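Local structure of receptor-like protein kinase ANXUR1 (Arabidopsis thaliana, 6FIG) at residues N267-F272 with T346-P351. The protein is a plant receptor kinase of the malectin-like family, probably a serine/threonine kinase that senses extracellular signals during reproduction through its malectin-like ectodomain. Residues are numbered along the deposited sequence; the frame is centred on the assembly and turned at random.
With NAG (2-acetamido-2-deoxy-beta-D-glucopyranose), chain D.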
ATOM      1  N   ASN A 267     -38.364   7.832 -13.210  1.00 34.18           N
ATOM      2  CA  ASN A 267     -37.337   7.734 -12.192  1.00 32.90           C
ATOM      3  C   ASN A 267     -36.203   6.892 -12.760  1.00 32.56           C
ATOM      4  O   ASN A 267     -36.436   5.906 -13.481  1.00 34.34           O
ATOM      5  CB  ASN A 267     -37.869   7.002 -10.961  1.00 34.08           C
ATOM      6  CG  ASN A 267     -38.575   7.900  -9.961  1.00 35.13           C
ATOM      7  OD1 ASN A 267     -37.987   8.846  -9.399  1.00 35.10           O
ATOM      8  ND2 ASN A 267     -39.834   7.571  -9.692  1.00 39.07           N
ATOM      9  N   LEU A 268     -34.985   7.271 -12.427  1.00 30.15           N
ATOM     10  CA  LEU A 268     -33.846   6.367 -12.525  1.00 29.96           C
ATOM     11  C   LEU A 268     -33.917   5.522 -11.252  1.00 28.02           C
ATOM     12  O   LEU A 268     -33.996   6.067 -10.156  1.00 26.28           O
ATOM     13  CB  LEU A 268     -32.582   7.183 -12.612  1.00 30.89           C
ATOM     14  CG  LEU A 268     -31.253   6.621 -13.067  1.00 32.63           C
ATOM     15  CD1 LEU A 268     -31.377   5.901 -14.396  1.00 34.13           C
ATOM     16  CD2 LEU A 268     -30.281   7.797 -13.175  1.00 32.39           C
ATOM     17  N   THR A 269     -33.950   4.198 -11.407  1.00 28.03           N
ATOM     18  CA  THR A 269     -34.257   3.300 -10.297  1.00 27.99           C
ATOM     19  C   THR A 269     -33.230   2.173 -10.192  1.00 27.40           C
ATOM     20  O   THR A 269     -33.004   1.457 -11.166  1.00 28.38           O
ATOM     21  CB  THR A 269     -35.649   2.680 -10.484  1.00 29.52           C
ATOM     22  OG1 THR A 269     -36.638   3.723 -10.555  1.00 30.26           O
ATOM     23  CG2 THR A 269     -36.019   1.715  -9.334  1.00 29.43           C
ATOM     24  N   TRP A 270     -32.644   2.045  -9.006  1.00 26.54           N
ATOM     25  CA  TRP A 270     -31.768   0.910  -8.657  1.00 26.60           C
ATOM     26  C   TRP A 270     -32.486   0.043  -7.626  1.00 27.82           C
ATOM     27  O   TRP A 270     -33.195   0.561  -6.763  1.00 27.44           O
ATOM     28  CB  TRP A 270     -30.451   1.384  -8.059  1.00 25.05           C
ATOM     29  CG  TRP A 270     -29.534   2.186  -8.931  1.00 25.14           C
ATOM     30  CD1 TRP A 270     -28.461   1.723  -9.636  1.00 25.70           C
ATOM     31  CD2 TRP A 270     -29.594   3.604  -9.181  1.00 24.07           C
ATOM     32  NE1 TRP A 270     -27.836   2.763 -10.298  1.00 25.62           N
ATOM     33  CE2 TRP A 270     -28.510   3.925 -10.037  1.00 24.40           C
ATOM     34  CE3 TRP A 270     -30.448   4.631  -8.759  1.00 23.90           C
ATOM     35  CZ2 TRP A 270     -28.258   5.218 -10.465  1.00 24.21           C
ATOM     36  CZ3 TRP A 270     -30.183   5.913  -9.173  1.00 23.56           C
ATOM     37  CH2 TRP A 270     -29.106   6.199 -10.029  1.00 23.60           C
ATOM     38  N   MET A 271     -32.299  -1.271  -7.705  1.00 29.16           N
ATOM     39  CA  MET A 271     -32.876  -2.187  -6.724  1.00 30.77           C
ATOM     40  C   MET A 271     -31.823  -3.186  -6.245  1.00 29.23           C
ATOM     41  O   MET A 271     -31.039  -3.695  -7.045  1.00 27.92           O
ATOM     42  CB  MET A 271     -34.065  -2.933  -7.312  1.00 35.73           C
ATOM     43  CG  MET A 271     -34.929  -3.639  -6.267  1.00 40.14           C
ATOM     44  SD  MET A 271     -36.396  -4.457  -6.942  1.00 50.00           S
ATOM     45  CE  MET A 271     -37.043  -3.144  -7.981  1.00 48.08           C
ATOM     46  N   PHE A 272     -31.877  -3.475  -4.942  1.00 28.08           N
ATOM     47  CA  PHE A 272     -30.897  -4.316  -4.256  1.00 27.06           C
ATOM     48  C   PHE A 272     -31.593  -5.329  -3.361  1.00 28.68           C
ATOM     49  O   PHE A 272     -32.533  -4.971  -2.642  1.00 28.90           O
ATOM     50  CB  PHE A 272     -30.003  -3.441  -3.398  1.00 25.21           C
ATOM     51  CG  PHE A 272     -29.277  -2.418  -4.185  1.00 24.58           C
ATOM     52  CD1 PHE A 272     -28.120  -2.758  -4.869  1.00 24.27           C
ATOM     53  CD2 PHE A 272     -29.803  -1.130  -4.319  1.00 24.20           C
ATOM     54  CE1 PHE A 272     -27.456  -1.821  -5.637  1.00 24.54           C
ATOM     55  CE2 PHE A 272     -29.152  -0.188  -5.097  1.00 24.12           C
ATOM     56  CZ  PHE A 272     -27.976  -0.538  -5.759  1.00 24.12           C
ATOM     57  N   THR A 346     -34.821   0.031  -2.741  1.00 28.55           N
ATOM     58  CA  THR A 346     -34.888   0.726  -4.021  0.58 28.58           C
ATOM     59  C   THR A 346     -34.377   2.139  -3.836  1.00 27.06           C
ATOM     60  O   THR A 346     -34.658   2.793  -2.825  1.00 28.37           O
ATOM     61  CB  THR A 346     -36.310   0.785  -4.603  0.58 30.82           C
ATOM     62  OG1 THR A 346     -37.201   1.434  -3.684  0.58 31.63           O
ATOM     63  CG2 THR A 346     -36.809  -0.611  -4.927  0.58 32.26           C
ATOM     64  N   LEU A 347     -33.594   2.609  -4.799  1.00 24.67           N
ATOM     65  CA  LEU A 347     -33.133   3.995  -4.795  1.00 23.85           C
ATOM     66  C   LEU A 347     -33.681   4.611  -6.068  1.00 24.57           C
ATOM     67  O   LEU A 347     -33.522   4.016  -7.132  1.00 24.41           O
ATOM     68  CB  LEU A 347     -31.625   4.057  -4.780  1.00 22.90           C
ATOM     69  CG  LEU A 347     -31.014   5.438  -4.952  1.00 22.57           C
ATOM     70  CD1 LEU A 347     -31.349   6.339  -3.783  1.00 23.46           C
ATOM     71  CD2 LEU A 347     -29.509   5.326  -5.108  1.00 21.96           C
ATOM     72  N   GLN A 348     -34.348   5.766  -5.966  1.00 24.17           N
ATOM     73  CA  GLN A 348     -34.940   6.393  -7.165  1.00 25.35           C
ATOM     74  C   GLN A 348     -34.605   7.856  -7.198  1.00 24.76           C
ATOM     75  O   GLN A 348     -34.549   8.483  -6.160  1.00 24.70           O
ATOM     76  CB  GLN A 348     -36.444   6.218  -7.188  1.00 26.98           C
ATOM     77  CG  GLN A 348     -36.868   4.769  -7.295  1.00 28.55           C
ATOM     78  CD  GLN A 348     -38.348   4.614  -7.186  1.00 30.85           C
ATOM     79  OE1 GLN A 348     -38.930   4.880  -6.128  1.00 31.91           O
ATOM     80  NE2 GLN A 348     -38.991   4.220  -8.287  1.00 33.58           N
ATOM     81  N   MET A 349     -34.335   8.377  -8.389  1.00 25.10           N
ATOM     82  CA  MET A 349     -34.204   9.821  -8.557  1.00 25.30           C
ATOM     83  C   MET A 349     -34.906  10.313  -9.815  1.00 25.44           C
ATOM     84  O   MET A 349     -35.031   9.598 -10.802  1.00 25.11           O
ATOM     85  CB  MET A 349     -32.748  10.295  -8.478  1.00 26.76           C
ATOM     86  CG  MET A 349     -31.758   9.642  -9.408  1.00 28.10           C
ATOM     87  SD  MET A 349     -30.075  10.243  -9.074  1.00 29.58           S
ATOM     88  CE  MET A 349     -29.819   9.874  -7.381  1.00 28.79           C
ATOM     89  N   THR A 350     -35.365  11.563  -9.741  1.00 24.71           N
ATOM     90  CA  THR A 350     -36.151  12.174 -10.810  1.00 25.80           C
ATOM     91  C   THR A 350     -35.957  13.677 -10.645  1.00 24.91           C
ATOM     92  O   THR A 350     -35.655  14.128  -9.545  1.00 24.23           O
ATOM     93  CB  THR A 350     -37.645  11.754 -10.721  1.00 27.14           C
ATOM     94  OG1 THR A 350     -38.378  12.169 -11.891  1.00 29.32           O
ATOM     95  CG2 THR A 350     -38.326  12.338  -9.486  1.00 27.38           C
ATOM     96  N   PRO A 351     -36.155  14.463 -11.715  1.00 24.97           N
ATOM     97  CA  PRO A 351     -35.907  15.895 -11.527  1.00 24.64           C
ATOM     98  C   PRO A 351     -36.936  16.547 -10.610  1.00 24.95           C
ATOM     99  O   PRO A 351     -38.091  16.125 -10.560  1.00 25.63           O
ATOM    100  CB  PRO A 351     -36.066  16.474 -12.952  1.00 25.76           C
ATOM    101  CG  PRO A 351     -35.962  15.294 -13.854  1.00 26.15           C
ATOM    102  CD  PRO A 351     -36.573  14.178 -13.097  1.00 26.24           C
TER
HETATM  103  C1  NAG D   1     -40.642   8.245  -8.714  1.00 42.16           C
HETATM  104  C2  NAG D   1     -42.037   8.583  -9.199  1.00 45.73           C
HETATM  105  C3  NAG D   1     -42.936   9.005  -8.042  1.00 46.80           C
HETATM  106  C4  NAG D   1     -42.829   8.057  -6.859  1.00 47.31           C
HETATM  107  C5  NAG D   1     -41.366   7.906  -6.467  1.00 43.75           C
HETATM  108  C6  NAG D   1     -41.098   7.044  -5.238  1.00 42.71           C
HETATM  109  C7  NAG D   1     -42.086   9.535 -11.470  1.00 48.56           C
HETATM  110  C8  NAG D   1     -41.850  10.789 -12.273  1.00 48.06           C
HETATM  111  N2  NAG D   1     -41.874   9.669 -10.158  1.00 46.38           N
HETATM  112  O3  NAG D   1     -44.287   9.040  -8.498  1.00 49.15           O
HETATM  113  O4  NAG D   1     -43.536   8.608  -5.744  1.00 51.35           O
HETATM  114  O5  NAG D   1     -40.713   7.350  -7.601  1.00 41.92           O
HETATM  115  O6  NAG D   1     -41.371   5.666  -5.506  1.00 43.28           O
HETATM  116  O7  NAG D   1     -42.449   8.485 -11.994  1.00 49.66           O
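Q348 lies beside T269 in a non-hydrogen-bonded antiparallel pair, and its side chain runs from the strand to the first sugar on N267. With CG anti to the carbonyl carbon (chi1 -64°), the chain leaves along T269: Q348 CB sits 3.8 Å from N267 OD1, and CG packs against the hydroxyl and methyl of T269. Beyond CG the chain is extended, which sets the terminal amide between threonine and glycan. Its NE2 gives T269 OG1 a weak bond of 3.3 Å, while Q348 OE1 comes within 2.6 Å of O6 of the N-acetylglucosamine. That sugar is joined to N267 through ND2, the mark of N-glycosylation, and is also hydrogen-bonded to N305. On the same strand as Q348, T350 abuts the glycosylated amide, its CB 3.2 Å from N267 OD1; its hydroxyl is bonded to the carbonyl of S266.

Backbone pairing fixes this register. L268 with M349 and W270 with L347 each exchange two N-H...O bonds, the straightest being W270 N to L347 O at 167°. These four side chains occupy the face opposite the glutamine. There the W270 ring turns its edge to the other strand: L347 O lies near the ring plane, W270 CE3 is 3.8 Å from L347 CD2, and M349 CG approaches CZ3. The M349 sulfur stands 5.4 Å from the centroid of the six-membered ring, 82° off its normal, an edge-on Met-aromatic contact. D214 holds the indole NE1, and L364 and L367 of strand 363-372 pack against W270 and L347 respectively.

The geometry is that of an antiparallel beta pair in a malectin-like domain, entered through an N-X-T sequon, N267-L268-T269, whose use the sugar on N267 ND2 proves.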